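Local coordinates for esterase (PDB 4W9R), which is of unknown function but belongs to a putative esterase family of the alpha/beta-hydrolase clan and may hydrolyse ester bonds, at residues 33-44 / 64-74; 139-149 / 167-177. All blocks are in the same frame, centred on the assembly; numbering follows the deposited sequence.

Contact 1: 33-44 / 64-74; sequences QAYPLIVVLNAE and PKCIVVGVYEP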
loop_
_atom_site.group_PDB
_atom_site.type_symbol
_atom_site.label_atom_id
_atom_site.label_comp_id
_atom_site.label_asym_id
_atom_site.label_seq_id
_atom_site.Cartn_x
_atom_site.Cartn_y
_atom_site.Cartn_z
ATOM N N GLN B 33 1.413 12.110 -25.775
ATOM C CA GLN B 33 2.038 10.902 -25.249
ATOM C C GLN B 33 0.980 9.861 -24.902
ATOM O O GLN B 33 -0.207 10.174 -24.818
ATOM C CB GLN B 33 2.895 11.217 -24.021
ATOM C CG GLN B 33 2.110 11.718 -22.820
ATOM C CD GLN B 33 2.960 11.809 -21.568
ATOM O OE1 GLN B 33 4.092 11.327 -21.535
ATOM N NE2 GLN B 33 2.415 12.432 -20.527
ATOM N N ALA B 34 1.414 8.620 -24.704
ATOM C CA ALA B 34 0.495 7.523 -24.427
ATOM C C ALA B 34 0.616 7.034 -22.986
ATOM O O ALA B 34 1.689 7.100 -22.386
ATOM C CB ALA B 34 0.737 6.375 -25.394
ATOM N N TYR B 35 -0.490 6.542 -22.436
ATOM C CA TYR B 35 -0.498 6.042 -21.067
ATOM C C TYR B 35 -0.963 4.593 -21.011
ATOM O O TYR B 35 -1.884 4.204 -21.727
ATOM C CB TYR B 35 -1.411 6.897 -20.185
ATOM C CG TYR B 35 -1.174 8.387 -20.277
ATOM C CD1 TYR B 35 -0.248 9.015 -19.456
ATOM C CD2 TYR B 35 -1.891 9.169 -21.174
ATOM C CE1 TYR B 35 -0.033 10.377 -19.533
ATOM C CE2 TYR B 35 -1.683 10.532 -21.257
ATOM C CZ TYR B 35 -0.752 11.132 -20.434
ATOM O OH TYR B 35 -0.539 12.489 -20.511
ATOM N N PRO B 36 -0.333 3.791 -20.141
ATOM C CA PRO B 36 -0.816 2.432 -19.885
ATOM C C PRO B 36 -2.124 2.472 -19.108
ATOM O O PRO B 36 -2.310 3.365 -18.281
ATOM C CB PRO B 36 0.307 1.803 -19.051
ATOM C CG PRO B 36 1.506 2.663 -19.300
ATOM C CD PRO B 36 0.967 4.044 -19.500
ATOM N N LEU B 37 -3.017 1.525 -19.372
ATOM C CA LEU B 37 -4.320 1.499 -18.719
ATOM C C LEU B 37 -4.397 0.423 -17.644
ATOM O O LEU B 37 -4.010 -0.723 -17.871
ATOM C CB LEU B 37 -5.428 1.279 -19.751
ATOM C CG LEU B 37 -6.843 1.061 -19.213
ATOM C CD1 LEU B 37 -7.306 2.262 -18.406
ATOM C CD2 LEU B 37 -7.809 0.775 -20.353
ATOM N N ILE B 38 -4.894 0.799 -16.470
ATOM C CA ILE B 38 -5.149 -0.163 -15.404
ATOM C C ILE B 38 -6.622 -0.145 -15.013
ATOM O O ILE B 38 -7.143 0.879 -14.572
ATOM C CB ILE B 38 -4.292 0.116 -14.159
ATOM C CG1 ILE B 38 -2.809 -0.062 -14.484
ATOM C CG2 ILE B 38 -4.693 -0.809 -13.022
ATOM C CD1 ILE B 38 -1.899 0.156 -13.296
ATOM N N VAL B 39 -7.289 -1.282 -15.182
ATOM C CA VAL B 39 -8.704 -1.402 -14.848
ATOM C C VAL B 39 -8.891 -2.066 -13.486
ATOM O O VAL B 39 -8.290 -3.104 -13.207
ATOM C CB VAL B 39 -9.466 -2.204 -15.924
ATOM C CG1 VAL B 39 -10.929 -2.357 -15.547
ATOM C CG2 VAL B 39 -9.331 -1.529 -17.282
ATOM N N VAL B 40 -9.719 -1.461 -12.637
ATOM C CA VAL B 40 -9.995 -2.002 -11.309
ATOM C C VAL B 40 -11.471 -2.366 -11.151
ATOM O O VAL B 40 -12.338 -1.491 -11.171
ATOM C CB VAL B 40 -9.601 -1.005 -10.207
ATOM C CG1 VAL B 40 -9.847 -1.611 -8.835
ATOM C CG2 VAL B 40 -8.148 -0.596 -10.362
ATOM N N LEU B 41 -11.750 -3.657 -10.998
ATOM C CA LEU B 41 -13.124 -4.155 -10.926
ATOM C C LEU B 41 -13.761 -3.971 -9.548
ATOM O O LEU B 41 -14.982 -3.888 -9.412
ATOM C CB LEU B 41 -13.156 -5.633 -11.311
ATOM C CG LEU B 41 -12.452 -5.973 -12.624
ATOM C CD1 LEU B 41 -12.555 -7.461 -12.916
ATOM C CD2 LEU B 41 -13.031 -5.155 -13.765
ATOM N N ASN B 42 -12.908 -3.934 -8.534
ATOM C CA ASN B 42 -13.291 -3.881 -7.125
ATOM C C ASN B 42 -13.359 -2.468 -6.546
ATOM O O ASN B 42 -13.446 -2.294 -5.332
ATOM C CB ASN B 42 -12.360 -4.760 -6.303
ATOM C CG ASN B 42 -12.665 -6.234 -6.486
ATOM O OD1 ASN B 42 -11.874 -6.978 -7.062
ATOM N ND2 ASN B 42 -13.831 -6.657 -6.014
ATOM N N ALA B 43 -13.284 -1.472 -7.422
ATOM C CA ALA B 43 -12.841 -0.112 -7.109
ATOM C C ALA B 43 -13.446 0.553 -5.869
ATOM O O ALA B 43 -12.825 1.448 -5.304
ATOM C CB ALA B 43 -13.101 0.777 -8.317
ATOM N N GLU B 44 -14.641 0.152 -5.445
ATOM C CA GLU B 44 -15.207 0.708 -4.211
ATOM C C GLU B 44 -14.224 0.576 -3.035
ATOM O O GLU B 44 -14.235 1.387 -2.111
ATOM C CB GLU B 44 -16.540 0.036 -3.866
ATOM C CG GLU B 44 -16.448 -1.437 -3.479
ATOM C CD GLU B 44 -16.389 -2.364 -4.679
ATOM O OE1 GLU B 44 -16.460 -1.868 -5.824
ATOM O OE2 GLU B 44 -16.271 -3.590 -4.477
ATOM N N PRO B 64 5.786 4.938 -15.305
ATOM C CA PRO B 64 5.271 5.992 -16.181
ATOM C C PRO B 64 3.911 6.475 -15.693
ATOM O O PRO B 64 3.279 5.785 -14.892
ATOM C CB PRO B 64 5.155 5.294 -17.536
ATOM C CG PRO B 64 4.897 3.868 -17.184
ATOM C CD PRO B 64 5.702 3.608 -15.936
ATOM N N LYS B 65 3.474 7.642 -16.151
ATOM C CA LYS B 65 2.130 8.111 -15.842
ATOM C C LYS B 65 1.106 7.155 -16.445
ATOM O O LYS B 65 1.221 6.760 -17.605
ATOM C CB LYS B 65 1.914 9.533 -16.364
ATOM C CG LYS B 65 2.734 10.594 -15.648
ATOM C CD LYS B 65 2.528 11.962 -16.283
ATOM C CE LYS B 65 3.326 13.037 -15.565
ATOM N NZ LYS B 65 2.918 13.171 -14.139
ATOM N N CYS B 66 0.110 6.777 -15.653
ATOM C CA CYS B 66 -0.889 5.814 -16.098
ATOM C C CYS B 66 -2.307 6.336 -15.914
ATOM O O CYS B 66 -2.554 7.230 -15.106
ATOM C CB CYS B 66 -0.729 4.491 -15.346
ATOM S SG CYS B 66 0.792 3.598 -15.725
ATOM N N ILE B 67 -3.234 5.772 -16.680
ATOM C CA ILE B 67 -4.649 6.064 -16.509
ATOM C C ILE B 67 -5.323 4.880 -15.830
ATOM O O ILE B 67 -5.194 3.741 -16.279
ATOM C CB ILE B 67 -5.337 6.370 -17.852
ATOM C CG1 ILE B 67 -4.799 7.680 -18.434
ATOM C CG2 ILE B 67 -6.843 6.456 -17.677
ATOM C CD1 ILE B 67 -5.489 8.114 -19.705
ATOM N N VAL B 68 -6.027 5.148 -14.735
ATOM C CA VAL B 68 -6.689 4.095 -13.979
ATOM C C VAL B 68 -8.205 4.233 -14.068
ATOM O O VAL B 68 -8.759 5.296 -13.788
ATOM C CB VAL B 68 -6.261 4.109 -12.499
ATOM C CG1 VAL B 68 -6.844 2.911 -11.764
ATOM C CG2 VAL B 68 -4.746 4.117 -12.387
ATOM N N VAL B 69 -8.871 3.156 -14.466
ATOM C CA VAL B 69 -10.324 3.152 -14.568
ATOM C C VAL B 69 -10.928 2.107 -13.639
ATOM O O VAL B 69 -10.734 0.908 -13.833
ATOM C CB VAL B 69 -10.787 2.876 -16.010
ATOM C CG1 VAL B 69 -12.304 2.776 -16.070
ATOM C CG2 VAL B 69 -10.280 3.960 -16.944
ATOM N N GLY B 70 -11.644 2.564 -12.617
ATOM C CA GLY B 70 -12.305 1.651 -11.705
ATOM C C GLY B 70 -13.753 1.354 -12.045
ATOM O O GLY B 70 -14.447 2.175 -12.643
ATOM N N VAL B 71 -14.218 0.182 -11.625
ATOM C CA VAL B 71 -15.619 -0.196 -11.758
ATOM C C VAL B 71 -16.211 -0.338 -10.362
ATOM O O VAL B 71 -15.813 -1.217 -9.601
ATOM C CB VAL B 71 -15.795 -1.514 -12.538
ATOM C CG1 VAL B 71 -17.269 -1.878 -12.644
ATOM C CG2 VAL B 71 -15.170 -1.403 -13.917
ATOM N N TYR B 72 -17.154 0.532 -10.023
ATOM C CA TYR B 72 -17.637 0.615 -8.649
ATOM C C TYR B 72 -18.799 -0.324 -8.352
ATOM O O TYR B 72 -19.829 -0.297 -9.028
ATOM C CB TYR B 72 -18.038 2.053 -8.318
ATOM C CG TYR B 72 -16.858 2.980 -8.136
ATOM C CD1 TYR B 72 -16.320 3.672 -9.213
ATOM C CD2 TYR B 72 -16.277 3.154 -6.888
ATOM C CE1 TYR B 72 -15.239 4.516 -9.050
ATOM C CE2 TYR B 72 -15.197 3.996 -6.716
ATOM C CZ TYR B 72 -14.681 4.674 -7.799
ATOM O OH TYR B 72 -13.604 5.514 -7.629
ATOM N N GLU B 73 -18.604 -1.150 -7.327
ATOM C CA GLU B 73 -19.633 -2.034 -6.782
ATOM C C GLU B 73 -20.385 -2.858 -7.824
ATOM O O GLU B 73 -21.579 -2.649 -8.039
ATOM C CB GLU B 73 -20.635 -1.219 -5.962
ATOM C CG GLU B 73 -20.067 -0.688 -4.654
ATOM C CD GLU B 73 -21.096 0.055 -3.825
ATOM O OE1 GLU B 73 -21.899 0.813 -4.409
ATOM O OE2 GLU B 73 -21.106 -0.122 -2.588
ATOM N N PRO B 74 -19.690 -3.803 -8.472
ATOM C CA PRO B 74 -20.413 -4.740 -9.333
ATOM C C PRO B 74 -21.201 -5.726 -8.479
ATOM O O PRO B 74 -20.799 -6.002 -7.350
ATOM C CB PRO B 74 -19.297 -5.438 -10.110
ATOM C CG PRO B 74 -18.118 -5.374 -9.194
ATOM C CD PRO B 74 -18.240 -4.075 -8.447
HETATM O O HOH W 1 -18.060 -5.715 -5.555
#

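Contact 2: 139-149 / 167-177; sequences PTFNMIVSLNP and VPNRLFYYMAT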
loop_
_atom_site.group_PDB
_atom_site.type_symbol
_atom_site.label_atom_id
_atom_site.label_comp_id
_atom_site.label_asym_id
_atom_site.label_seq_id
_atom_site.Cartn_x
_atom_site.Cartn_y
_atom_site.Cartn_z
ATOM N N PRO B 139 -5.049 -10.633 -26.635
ATOM C CA PRO B 139 -5.165 -10.253 -25.225
ATOM C C PRO B 139 -5.651 -8.822 -25.031
ATOM O O PRO B 139 -5.100 -7.884 -25.612
ATOM C CB PRO B 139 -3.734 -10.412 -24.704
ATOM C CG PRO B 139 -3.130 -11.441 -25.590
ATOM C CD PRO B 139 -3.729 -11.210 -26.947
ATOM N N THR B 140 -6.685 -8.670 -24.212
ATOM C CA THR B 140 -7.154 -7.358 -23.810
ATOM C C THR B 140 -6.241 -6.850 -22.707
ATOM O O THR B 140 -5.847 -5.683 -22.692
ATOM C CB THR B 140 -8.613 -7.396 -23.319
ATOM O OG1 THR B 140 -9.472 -7.780 -24.400
ATOM C CG2 THR B 140 -9.040 -6.031 -22.800
ATOM N N PHE B 141 -5.891 -7.751 -21.795
ATOM C CA PHE B 141 -5.022 -7.406 -20.683
ATOM C C PHE B 141 -3.694 -8.150 -20.744
ATOM O O PHE B 141 -3.656 -9.378 -20.815
ATOM C CB PHE B 141 -5.727 -7.686 -19.354
ATOM C CG PHE B 141 -6.982 -6.884 -19.159
ATOM C CD1 PHE B 141 -6.923 -5.506 -19.025
ATOM C CD2 PHE B 141 -8.218 -7.505 -19.106
ATOM C CE1 PHE B 141 -8.072 -4.764 -18.847
ATOM C CE2 PHE B 141 -9.372 -6.767 -18.926
ATOM C CZ PHE B 141 -9.299 -5.396 -18.796
ATOM N N ASN B 142 -2.606 -7.389 -20.732
ATOM C CA ASN B 142 -1.264 -7.954 -20.691
ATOM C C ASN B 142 -0.790 -8.102 -19.256
ATOM O O ASN B 142 0.252 -8.702 -18.987
ATOM C CB ASN B 142 -0.295 -7.078 -21.480
ATOM C CG ASN B 142 -0.870 -6.638 -22.808
ATOM O OD1 ASN B 142 -1.157 -5.460 -23.010
ATOM N ND2 ASN B 142 -1.047 -7.587 -23.719
HETATM N N MSE B 143 -1.571 -7.542 -18.338
HETATM C CA MSE B 143 -1.264 -7.592 -16.917
HETATM C C MSE B 143 -2.493 -8.021 -16.128
HETATM O O MSE B 143 -3.541 -7.379 -16.195
HETATM C CB MSE B 143 -0.766 -6.233 -16.426
HETATM C CG MSE B 143 -0.353 -6.212 -14.962
HETATM SE SE MSE B 143 -0.056 -4.406 -14.279
HETATM C CE MSE B 143 -1.899 -3.895 -13.895
ATOM N N ILE B 144 -2.366 -9.116 -15.389
ATOM C CA ILE B 144 -3.463 -9.610 -14.570
ATOM C C ILE B 144 -3.020 -9.763 -13.120
ATOM O O ILE B 144 -2.099 -10.523 -12.817
ATOM C CB ILE B 144 -3.996 -10.958 -15.089
ATOM C CG1 ILE B 144 -4.478 -10.816 -16.534
ATOM C CG2 ILE B 144 -5.119 -11.466 -14.197
ATOM C CD1 ILE B 144 -5.003 -12.099 -17.134
ATOM N N VAL B 145 -3.665 -9.018 -12.231
ATOM C CA VAL B 145 -3.368 -9.105 -10.810
ATOM C C VAL B 145 -4.571 -9.651 -10.053
ATOM O O VAL B 145 -5.598 -8.982 -9.933
ATOM C CB VAL B 145 -2.968 -7.736 -10.231
ATOM C CG1 VAL B 145 -2.637 -7.863 -8.756
ATOM C CG2 VAL B 145 -1.785 -7.165 -10.998
ATOM N N SER B 146 -4.434 -10.868 -9.541
ATOM C CA SER B 146 -5.514 -11.527 -8.819
ATOM C C SER B 146 -5.209 -11.560 -7.326
ATOM O O SER B 146 -4.313 -12.277 -6.881
ATOM C CB SER B 146 -5.723 -12.944 -9.360
ATOM O OG SER B 146 -6.788 -13.598 -8.696
ATOM N N LEU B 147 -5.964 -10.787 -6.553
ATOM C CA LEU B 147 -5.699 -10.643 -5.126
ATOM C C LEU B 147 -6.739 -11.365 -4.284
ATOM O O LEU B 147 -7.914 -11.018 -4.318
ATOM C CB LEU B 147 -5.659 -9.164 -4.747
ATOM C CG LEU B 147 -4.663 -8.314 -5.532
ATOM C CD1 LEU B 147 -4.854 -6.849 -5.196
ATOM C CD2 LEU B 147 -3.237 -8.758 -5.239
ATOM N N ASN B 148 -6.295 -12.358 -3.520
ATOM C CA ASN B 148 -7.192 -13.180 -2.713
ATOM C C ASN B 148 -8.383 -13.703 -3.517
ATOM O O ASN B 148 -9.531 -13.417 -3.188
ATOM C CB ASN B 148 -7.692 -12.388 -1.501
ATOM C CG ASN B 148 -8.526 -13.232 -0.555
ATOM O OD1 ASN B 148 -8.153 -14.354 -0.212
ATOM N ND2 ASN B 148 -9.678 -12.707 -0.154
ATOM N N PRO B 149 -8.118 -14.461 -4.588
ATOM C CA PRO B 149 -9.254 -14.910 -5.394
ATOM C C PRO B 149 -10.055 -16.001 -4.699
ATOM O O PRO B 149 -9.488 -16.771 -3.924
ATOM C CB PRO B 149 -8.588 -15.453 -6.657
ATOM C CG PRO B 149 -7.273 -15.960 -6.174
ATOM C CD PRO B 149 -6.841 -15.005 -5.086
ATOM N N VAL B 167 1.762 -15.946 -24.948
ATOM C CA VAL B 167 1.085 -14.850 -25.625
ATOM C C VAL B 167 1.993 -14.279 -26.715
ATOM O O VAL B 167 3.201 -14.518 -26.697
ATOM C CB VAL B 167 0.688 -13.743 -24.625
ATOM C CG1 VAL B 167 -0.400 -14.242 -23.688
ATOM C CG2 VAL B 167 1.904 -13.277 -23.846
ATOM N N PRO B 168 1.416 -13.540 -27.681
ATOM C CA PRO B 168 2.236 -12.932 -28.737
ATOM C C PRO B 168 3.359 -12.028 -28.219
ATOM O O PRO B 168 4.461 -12.089 -28.761
ATOM C CB PRO B 168 1.215 -12.117 -29.552
ATOM C CG PRO B 168 -0.039 -12.086 -28.724
ATOM C CD PRO B 168 -0.020 -13.350 -27.939
ATOM N N ASN B 169 3.101 -11.212 -27.199
ATOM C CA ASN B 169 4.145 -10.323 -26.698
ATOM C C ASN B 169 4.558 -10.598 -25.252
ATOM O O ASN B 169 5.605 -11.197 -25.005
ATOM C CB ASN B 169 3.691 -8.867 -26.825
ATOM C CG ASN B 169 4.739 -7.882 -26.337
ATOM O OD1 ASN B 169 5.936 -8.169 -26.356
ATOM N ND2 ASN B 169 4.291 -6.712 -25.896
ATOM N N ARG B 170 3.731 -10.178 -24.300
ATOM C CA ARG B 170 4.059 -10.368 -22.891
ATOM C C ARG B 170 2.817 -10.508 -22.019
ATOM O O ARG B 170 1.804 -9.844 -22.247
ATOM C CB ARG B 170 4.921 -9.206 -22.387
ATOM C CG ARG B 170 5.314 -9.298 -20.917
ATOM C CD ARG B 170 6.292 -8.199 -20.546
ATOM N NE ARG B 170 6.665 -8.228 -19.133
ATOM C CZ ARG B 170 6.192 -7.388 -18.219
ATOM N NH1 ARG B 170 5.322 -6.448 -18.564
ATOM N NH2 ARG B 170 6.589 -7.485 -16.958
ATOM N N LEU B 171 2.908 -11.370 -21.012
ATOM C CA LEU B 171 1.851 -11.505 -20.022
ATOM C C LEU B 171 2.432 -11.490 -18.616
ATOM O O LEU B 171 3.225 -12.361 -18.253
ATOM C CB LEU B 171 1.055 -12.790 -20.245
ATOM C CG LEU B 171 0.028 -13.104 -19.154
ATOM C CD1 LEU B 171 -0.980 -11.969 -19.012
ATOM C CD2 LEU B 171 -0.673 -14.421 -19.437
ATOM N N PHE B 172 2.038 -10.494 -17.831
ATOM C CA PHE B 172 2.432 -10.428 -16.431
ATOM C C PHE B 172 1.282 -10.901 -15.553
ATOM O O PHE B 172 0.230 -10.262 -15.500
ATOM C CB PHE B 172 2.849 -9.008 -16.045
ATOM C CG PHE B 172 3.283 -8.871 -14.613
ATOM C CD1 PHE B 172 4.602 -9.097 -14.251
ATOM C CD2 PHE B 172 2.374 -8.517 -13.627
ATOM C CE1 PHE B 172 5.006 -8.974 -12.934
ATOM C CE2 PHE B 172 2.773 -8.393 -12.307
ATOM C CZ PHE B 172 4.091 -8.622 -11.961
ATOM N N TYR B 173 1.481 -12.021 -14.867
ATOM C CA TYR B 173 0.448 -12.559 -13.993
ATOM C C TYR B 173 0.900 -12.571 -12.539
ATOM O O TYR B 173 1.971 -13.084 -12.215
ATOM C CB TYR B 173 0.050 -13.971 -14.427
ATOM C CG TYR B 173 -1.046 -14.571 -13.576
ATOM C CD1 TYR B 173 -2.377 -14.236 -13.789
ATOM C CD2 TYR B 173 -0.752 -15.468 -12.556
ATOM C CE1 TYR B 173 -3.382 -14.777 -13.013
ATOM C CE2 TYR B 173 -1.752 -16.014 -11.774
ATOM C CZ TYR B 173 -3.065 -15.666 -12.007
ATOM O OH TYR B 173 -4.064 -16.209 -11.232
ATOM N N TYR B 174 0.069 -12.008 -11.667
ATOM C CA TYR B 174 0.364 -11.966 -10.241
ATOM C C TYR B 174 -0.832 -12.431 -9.422
ATOM O O TYR B 174 -1.922 -11.869 -9.526
ATOM C CB TYR B 174 0.770 -10.554 -9.815
ATOM C CG TYR B 174 1.126 -10.427 -8.350
ATOM C CD1 TYR B 174 0.164 -10.096 -7.403
ATOM C CD2 TYR B 174 2.424 -10.636 -7.913
ATOM C CE1 TYR B 174 0.488 -9.981 -6.063
ATOM C CE2 TYR B 174 2.758 -10.520 -6.576
ATOM C CZ TYR B 174 1.788 -10.193 -5.657
ATOM O OH TYR B 174 2.122 -10.079 -4.326
HETATM N N MSE B 175 -0.622 -13.455 -8.602
HETATM C CA MSE B 175 -1.667 -13.934 -7.707
HETATM C C MSE B 175 -1.184 -13.951 -6.262
HETATM O O MSE B 175 -0.080 -14.411 -5.972
HETATM C CB MSE B 175 -2.137 -15.328 -8.121
HETATM C CG MSE B 175 -3.059 -15.989 -7.108
HETATM SE SE MSE B 175 -3.668 -17.746 -7.684
HETATM C CE MSE B 175 -4.521 -18.332 -6.033
ATOM N N ALA B 176 -2.015 -13.443 -5.360
ATOM C CA ALA B 176 -1.678 -13.419 -3.942
ATOM C C ALA B 176 -2.826 -13.951 -3.093
ATOM O O ALA B 176 -3.996 -13.760 -3.424
ATOM C CB ALA B 176 -1.309 -12.007 -3.509
ATOM N N THR B 177 -2.482 -14.625 -2.000
ATOM C CA THR B 177 -3.484 -15.118 -1.063
ATOM C C THR B 177 -2.964 -15.055 0.373
ATOM O O THR B 177 -1.757 -14.975 0.604
ATOM C CB THR B 177 -3.910 -16.562 -1.399
ATOM O OG1 THR B 177 -4.916 -16.994 -0.474
ATOM C CG2 THR B 177 -2.719 -17.502 -1.329
HETATM O O HOH W 2 -7.339 -16.366 -1.912
#

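Contact 1: 33-44 / 64-74
With CG anti to its carbonyl carbon (chi1 -50°), Y35 swings its ring beside K65, whose carbonyl O lies in the ring plane at the edge, 3.3 Å from Y35 CD1. The K65 chain runs alongside, and the I67 side chain passes at a slant, its CG1 3.9 Å from Y35 CB. Y35 OH is bonded to T30 O, which pins the far end of the ring. A serine here would probably leave T30 O without this partner and open a gap next to K65 and I67. At the other end E44 has CG between its backbone N and carbonyl carbon (chi1 67°), and a second bend curls the carboxylate back so that OE1 takes the N-H of E73 at 2.7 Å, from above the carboxylate plane; a water joins OE2 to P74 O. A43 CB sits over the face of the Y72 ring, 4.1 Å from its centroid, in a CH-pi contact, and K20 makes a cation-pi contact with the same ring. A43 CB packs 3.6 Å from G70 CA, where no side chain intervenes. Between these ends five backbone hydrogen bonds run from P36 O to V71 N, with L37 CD1 packed 3.7 Å from V69 CG2 on one face and V40 against V68 on the other. Strands 35-40 and 67-71, joined through helix 43-59, form a parallel beta-alpha-beta crossover of the alpha/beta-hydrolase sheet.

Contact 2: 139-149 / 167-177
I144 and Y173 cross on one face of the sheet, Y173 CD1 lying 3.9 Å from I144 CB and the ring running on until its OH stands 4.1 Å from S146 CB. Farther along, the methyl CE of selenomethionine M175 meets P149 CG at 3.6 Å, the two side chains at about a right angle. On the other face, F172 CD2 lies beside M143 CG at 3.8 Å. Y174, with CG opposite its backbone N (chi1 -179°), carries CD1 to V145 CG1 and offers its ring edge to L147 CD2, 4.0 Å from CE1. Six backbone hydrogen bonds, from N142 O to N148 N, zip strands 143-147 and 171-177 in parallel, as expected of the beta-alpha-beta unit that helix 156-165 completes in this alpha/beta-hydrolase fold. The polar ends are fixed from outside: Y173 OH by N130, Y174 OH by Q227 of helix 217-232, and S146 OG by the carbonyl of G126. R170 lies with one guanidinium face against F172 CB and forms a salt bridge to E206 of the neighbouring strand 205-213. Where the chain turns at N148, its OD1 is hydrogen-bonded to N182 ND2, and a water links it and P149 O to T177 OG1.

Contacts 1 and 2 are parallel crossovers of one sheet, met in that order along the chain, their centres about 15 Å apart, with strand 116-122 between them, bonded to 35-40 on one side and to 143-149 on the other. Side chains still meet across that strand on both faces of the sheet: V39 CG2 lies 3.8 Å from F141 CE1, and I38 CG1 4.0 Å from the methyl CE of M143. At the C-terminal ends both converge on the turn from 116-122 into helix 123-128: N42 OD1 is hydrogen-bonded to S122 N, and N148 ND2 to E123 OE2. In alpha/beta hydrolases the nucleophile elbow follows the equivalent strand, so these ends probably face the active-site region of related enzymes.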